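Local coordinates for protein hydroquinone dioxygenase small subunit (Pseudomonas sp., PDB 4ZXA) that probably forms, as the small cupin-type subunit, part of a two-subunit iron(II)-dependent dioxygenase that cleaves the ring of hydroquinone, at residues Val43-Val53 with Glu64-Phe75. Numbering follows the deposited sequence.
Sequences VAQNSKPYEKV and ETLRAEGQSPWF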
loop_
_atom_site.group_PDB
_atom_site.type_symbol
_atom_site.label_atom_id
_atom_site.label_comp_id
_atom_site.label_asym_id
_atom_site.label_seq_id
_atom_site.Cartn_x
_atom_site.Cartn_y
_atom_site.Cartn_z
ATOM N N VAL A 43 8.291 -13.215 33.848
ATOM C CA VAL A 43 7.537 -14.165 34.659
ATOM C C VAL A 43 8.423 -15.199 35.389
ATOM O O VAL A 43 8.301 -15.383 36.600
ATOM C CB VAL A 43 6.405 -14.863 33.859
ATOM C CG1 VAL A 43 5.879 -16.080 34.626
ATOM C CG2 VAL A 43 5.263 -13.883 33.572
ATOM N N ALA A 44 9.295 -15.876 34.648
ATOM C CA ALA A 44 10.187 -16.865 35.238
ATOM C C ALA A 44 11.150 -16.211 36.237
ATOM O O ALA A 44 11.548 -16.820 37.232
ATOM C CB ALA A 44 10.963 -17.606 34.148
ATOM N N GLN A 45 11.510 -14.960 35.968
ATOM C CA GLN A 45 12.461 -14.255 36.803
ATOM C C GLN A 45 11.879 -14.034 38.182
ATOM O O GLN A 45 12.621 -13.877 39.146
ATOM C CB GLN A 45 12.826 -12.910 36.183
ATOM C CG GLN A 45 13.878 -12.109 36.964
ATOM C CD GLN A 45 13.994 -10.665 36.472
ATOM O OE1 GLN A 45 13.102 -9.840 36.705
ATOM N NE2 GLN A 45 15.090 -10.358 35.773
ATOM N N ASN A 46 10.554 -14.028 38.275
ATOM C CA ASN A 46 9.875 -13.660 39.515
ATOM C C ASN A 46 9.018 -14.778 40.087
ATOM O O ASN A 46 8.041 -14.523 40.801
ATOM C CB ASN A 46 9.006 -12.417 39.308
ATOM C CG ASN A 46 9.809 -11.215 38.863
ATOM O OD1 ASN A 46 9.296 -10.345 38.166
ATOM N ND2 ASN A 46 11.079 -11.166 39.247
ATOM N N SER A 47 9.393 -16.014 39.781
ATOM C CA SER A 47 8.627 -17.163 40.227
ATOM C C SER A 47 9.531 -18.217 40.843
ATOM O O SER A 47 10.753 -18.174 40.669
ATOM C CB SER A 47 7.810 -17.731 39.062
ATOM O OG SER A 47 6.928 -16.731 38.556
ATOM N N LYS A 48 8.930 -19.147 41.583
ATOM C CA LYS A 48 9.681 -20.197 42.262
ATOM C C LYS A 48 10.028 -21.277 41.256
ATOM O O LYS A 48 9.386 -21.393 40.220
ATOM C CB LYS A 48 8.847 -20.816 43.377
ATOM C CG LYS A 48 8.246 -19.840 44.360
ATOM C CD LYS A 48 7.277 -20.584 45.285
ATOM C CE LYS A 48 6.433 -19.628 46.121
ATOM N NZ LYS A 48 5.646 -18.676 45.264
ATOM N N PRO A 49 11.047 -22.081 41.554
ATOM C CA PRO A 49 11.397 -23.100 40.565
ATOM C C PRO A 49 10.232 -24.024 40.267
ATOM O O PRO A 49 9.652 -24.600 41.189
ATOM C CB PRO A 49 12.539 -23.854 41.246
ATOM C CG PRO A 49 13.220 -22.785 42.040
ATOM C CD PRO A 49 12.082 -21.948 42.592
ATOM N N TYR A 50 9.877 -24.118 38.987
ATOM C CA TYR A 50 8.878 -25.070 38.497
ATOM C C TYR A 50 7.438 -24.780 38.900
ATOM O O TYR A 50 6.564 -25.625 38.760
ATOM C CB TYR A 50 9.281 -26.500 38.850
ATOM C CG TYR A 50 10.578 -26.901 38.192
ATOM C CD1 TYR A 50 10.650 -27.094 36.808
ATOM C CD2 TYR A 50 11.739 -27.069 38.944
ATOM C CE1 TYR A 50 11.838 -27.460 36.197
ATOM C CE2 TYR A 50 12.934 -27.437 38.339
ATOM C CZ TYR A 50 12.982 -27.630 36.965
ATOM O OH TYR A 50 14.176 -27.996 36.367
ATOM N N GLU A 51 7.201 -23.579 39.405
ATOM C CA GLU A 51 5.847 -23.096 39.584
ATOM C C GLU A 51 5.253 -22.939 38.172
ATOM O O GLU A 51 5.772 -22.178 37.352
ATOM C CB GLU A 51 5.882 -21.745 40.293
ATOM C CG GLU A 51 4.588 -21.326 40.937
ATOM C CD GLU A 51 4.649 -19.885 41.408
ATOM O OE1 GLU A 51 5.774 -19.337 41.502
ATOM O OE2 GLU A 51 3.578 -19.291 41.671
ATOM N N LYS A 52 4.182 -23.668 37.884
ATOM C CA LYS A 52 3.558 -23.625 36.563
ATOM C C LYS A 52 2.671 -22.377 36.383
ATOM O O LYS A 52 1.486 -22.400 36.676
ATOM C CB LYS A 52 2.788 -24.929 36.322
ATOM C CG LYS A 52 3.669 -26.198 36.492
ATOM C CD LYS A 52 2.833 -27.502 36.455
ATOM C CE LYS A 52 2.863 -28.175 35.084
ATOM N NZ LYS A 52 4.208 -28.848 34.801
ATOM N N VAL A 53 3.253 -21.277 35.915
ATOM C CA VAL A 53 2.517 -20.017 35.896
ATOM C C VAL A 53 1.789 -19.892 34.579
ATOM O O VAL A 53 2.415 -19.877 33.509
ATOM C CB VAL A 53 3.428 -18.756 36.091
ATOM C CG1 VAL A 53 2.592 -17.477 35.991
ATOM C CG2 VAL A 53 4.181 -18.803 37.435
ATOM N N GLU A 64 1.771 -22.485 30.078
ATOM C CA GLU A 64 2.445 -22.255 31.351
ATOM C C GLU A 64 3.913 -21.886 31.133
ATOM O O GLU A 64 4.567 -22.383 30.203
ATOM C CB GLU A 64 2.357 -23.501 32.246
ATOM C CG GLU A 64 0.954 -23.882 32.665
ATOM C CD GLU A 64 0.900 -25.280 33.253
ATOM O OE1 GLU A 64 1.851 -26.058 33.006
ATOM O OE2 GLU A 64 -0.090 -25.602 33.959
ATOM N N THR A 65 4.406 -20.993 31.988
ATOM C CA THR A 65 5.818 -20.638 32.030
ATOM C C THR A 65 6.451 -21.244 33.277
ATOM O O THR A 65 5.970 -21.030 34.390
ATOM C CB THR A 65 6.031 -19.099 32.035
ATOM O OG1 THR A 65 5.542 -18.542 30.809
ATOM C CG2 THR A 65 7.514 -18.762 32.156
ATOM N N LEU A 66 7.506 -22.029 33.096
ATOM C CA LEU A 66 8.229 -22.590 34.243
ATOM C C LEU A 66 9.646 -22.036 34.361
ATOM O O LEU A 66 10.392 -21.939 33.361
ATOM C CB LEU A 66 8.295 -24.121 34.188
ATOM C CG LEU A 66 7.018 -24.925 34.418
ATOM C CD1 LEU A 66 6.033 -24.703 33.280
ATOM C CD2 LEU A 66 7.349 -26.403 34.552
ATOM N N ARG A 67 10.015 -21.683 35.590
ATOM C CA ARG A 67 11.396 -21.360 35.895
ATOM C C ARG A 67 12.137 -22.662 36.184
ATOM O O ARG A 67 11.926 -23.290 37.224
ATOM C CB ARG A 67 11.482 -20.411 37.094
ATOM C CG ARG A 67 12.896 -19.950 37.419
ATOM C CD ARG A 67 13.004 -19.281 38.792
ATOM N NE ARG A 67 14.410 -19.126 39.145
ATOM C CZ ARG A 67 15.169 -18.121 38.727
ATOM N NH1 ARG A 67 14.627 -17.165 37.975
ATOM N NH2 ARG A 67 16.455 -18.065 39.066
ATOM N N ALA A 68 12.994 -23.076 35.257
ATOM C CA ALA A 68 13.773 -24.293 35.440
ATOM C C ALA A 68 15.027 -24.015 36.285
ATOM O O ALA A 68 15.967 -23.341 35.841
ATOM C CB ALA A 68 14.146 -24.889 34.086
ATOM N N GLU A 69 15.023 -24.532 37.507
ATOM C CA GLU A 69 16.141 -24.358 38.423
ATOM C C GLU A 69 16.221 -25.558 39.355
ATOM O O GLU A 69 15.341 -25.782 40.186
ATOM C CB GLU A 69 15.986 -23.069 39.231
ATOM C CG GLU A 69 17.167 -22.785 40.144
ATOM C CD GLU A 69 17.013 -21.487 40.915
ATOM O OE1 GLU A 69 15.979 -20.803 40.727
ATOM O OE2 GLU A 69 17.926 -21.149 41.706
ATOM N N GLY A 70 17.276 -26.341 39.211
ATOM C CA GLY A 70 17.374 -27.554 39.990
ATOM C C GLY A 70 16.548 -28.672 39.385
ATOM O O GLY A 70 16.501 -28.837 38.167
ATOM N N GLN A 71 15.892 -29.445 40.239
ATOM C CA GLN A 71 15.185 -30.629 39.784
ATOM C C GLN A 71 13.717 -30.503 40.130
ATOM O O GLN A 71 13.382 -30.218 41.277
ATOM C CB GLN A 71 15.763 -31.854 40.462
ATOM C CG GLN A 71 15.245 -33.168 39.955
ATOM C CD GLN A 71 15.570 -34.293 40.921
ATOM O OE1 GLN A 71 15.219 -34.223 42.104
ATOM N NE2 GLN A 71 16.255 -35.328 40.431
ATOM N N SER A 72 12.842 -30.696 39.140
ATOM C CA SER A 72 11.394 -30.637 39.373
ATOM C C SER A 72 10.873 -31.914 40.037
ATOM O O SER A 72 11.572 -32.927 40.085
ATOM C CB SER A 72 10.646 -30.445 38.050
ATOM O OG SER A 72 10.558 -31.677 37.336
ATOM N N PRO A 73 9.639 -31.855 40.558
ATOM C CA PRO A 73 8.885 -33.053 40.944
ATOM C C PRO A 73 8.588 -33.896 39.711
ATOM O O PRO A 73 8.573 -33.343 38.604
ATOM C CB PRO A 73 7.566 -32.483 41.484
ATOM C CG PRO A 73 7.882 -31.094 41.894
ATOM C CD PRO A 73 8.966 -30.611 40.962
ATOM N N TRP A 74 8.368 -35.197 39.889
ATOM C CA TRP A 74 7.824 -36.008 38.803
ATOM C C TRP A 74 6.401 -35.540 38.433
ATOM O O TRP A 74 5.520 -35.409 39.299
ATOM C CB TRP A 74 7.784 -37.493 39.162
ATOM C CG TRP A 74 9.095 -38.211 39.168
ATOM C CD1 TRP A 74 9.823 -38.583 40.271
ATOM C CD2 TRP A 74 9.827 -38.690 38.025
ATOM N NE1 TRP A 74 10.959 -39.254 39.881
ATOM C CE2 TRP A 74 10.986 -39.338 38.513
ATOM C CE3 TRP A 74 9.622 -38.629 36.642
ATOM C CZ2 TRP A 74 11.931 -39.920 37.665
ATOM C CZ3 TRP A 74 10.562 -39.211 35.802
ATOM C CH2 TRP A 74 11.702 -39.846 36.316
ATOM N N PHE A 75 6.194 -35.297 37.139
ATOM C CA PHE A 75 4.914 -34.825 36.612
ATOM C C PHE A 75 4.274 -35.909 35.745
ATOM O O PHE A 75 4.967 -36.751 35.162
ATOM C CB PHE A 75 5.121 -33.589 35.740
ATOM C CG PHE A 75 5.605 -32.385 36.480
ATOM C CD1 PHE A 75 4.848 -31.830 37.499
ATOM C CD2 PHE A 75 6.799 -31.781 36.130
ATOM C CE1 PHE A 75 5.284 -30.691 38.169
ATOM C CE2 PHE A 75 7.245 -30.643 36.788
ATOM C CZ PHE A 75 6.491 -30.095 37.810
HETATM O O HOH W 1 8.196 -20.947 37.566
#
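The Y50 ring sits between S72 CB and R67 O, filling the inside of the corner where the chain passes from E64-E69 into Q71-F75. CB leaves the backbone pointing away from 64-75, but chi1 of -63° sets CG beside the backbone N and brings the ring back between those two groups. CD1 then meets L66 CD2 at the ring edge, CE1 packs on A68 CB, and CE2 lies 3.4 Å from S72 N. S72 CB stands 3.4 Å from the ring centroid, 6° off the normal, a CH-pi contact; R67 O lies over the opposite face. At the tip, OH donates to G70 O (3.1 Å), approaching from above the carbonyl plane. A phenylalanine here would probably leave G70 O without this hydroxyl donor and the ring tip without its polar tie. The same R67 O accepts from Y50 N (2.8 Å), while R67 NH1 donates to A44 O (3.2 Å, N-H...O 167°). K52, bent at chi3 and chi4, brings NZ 3.8 Å from the F75 ring centroid, a face-on cation-pi contact. V53 and T65, an antiparallel hydrogen-bonded pair (T65 N to V53 O 2.7 Å), join hairpin strands 52-58 and 61-69; beyond, the chain turns at G70 into the other sheet, as in a cupin beta-barrel.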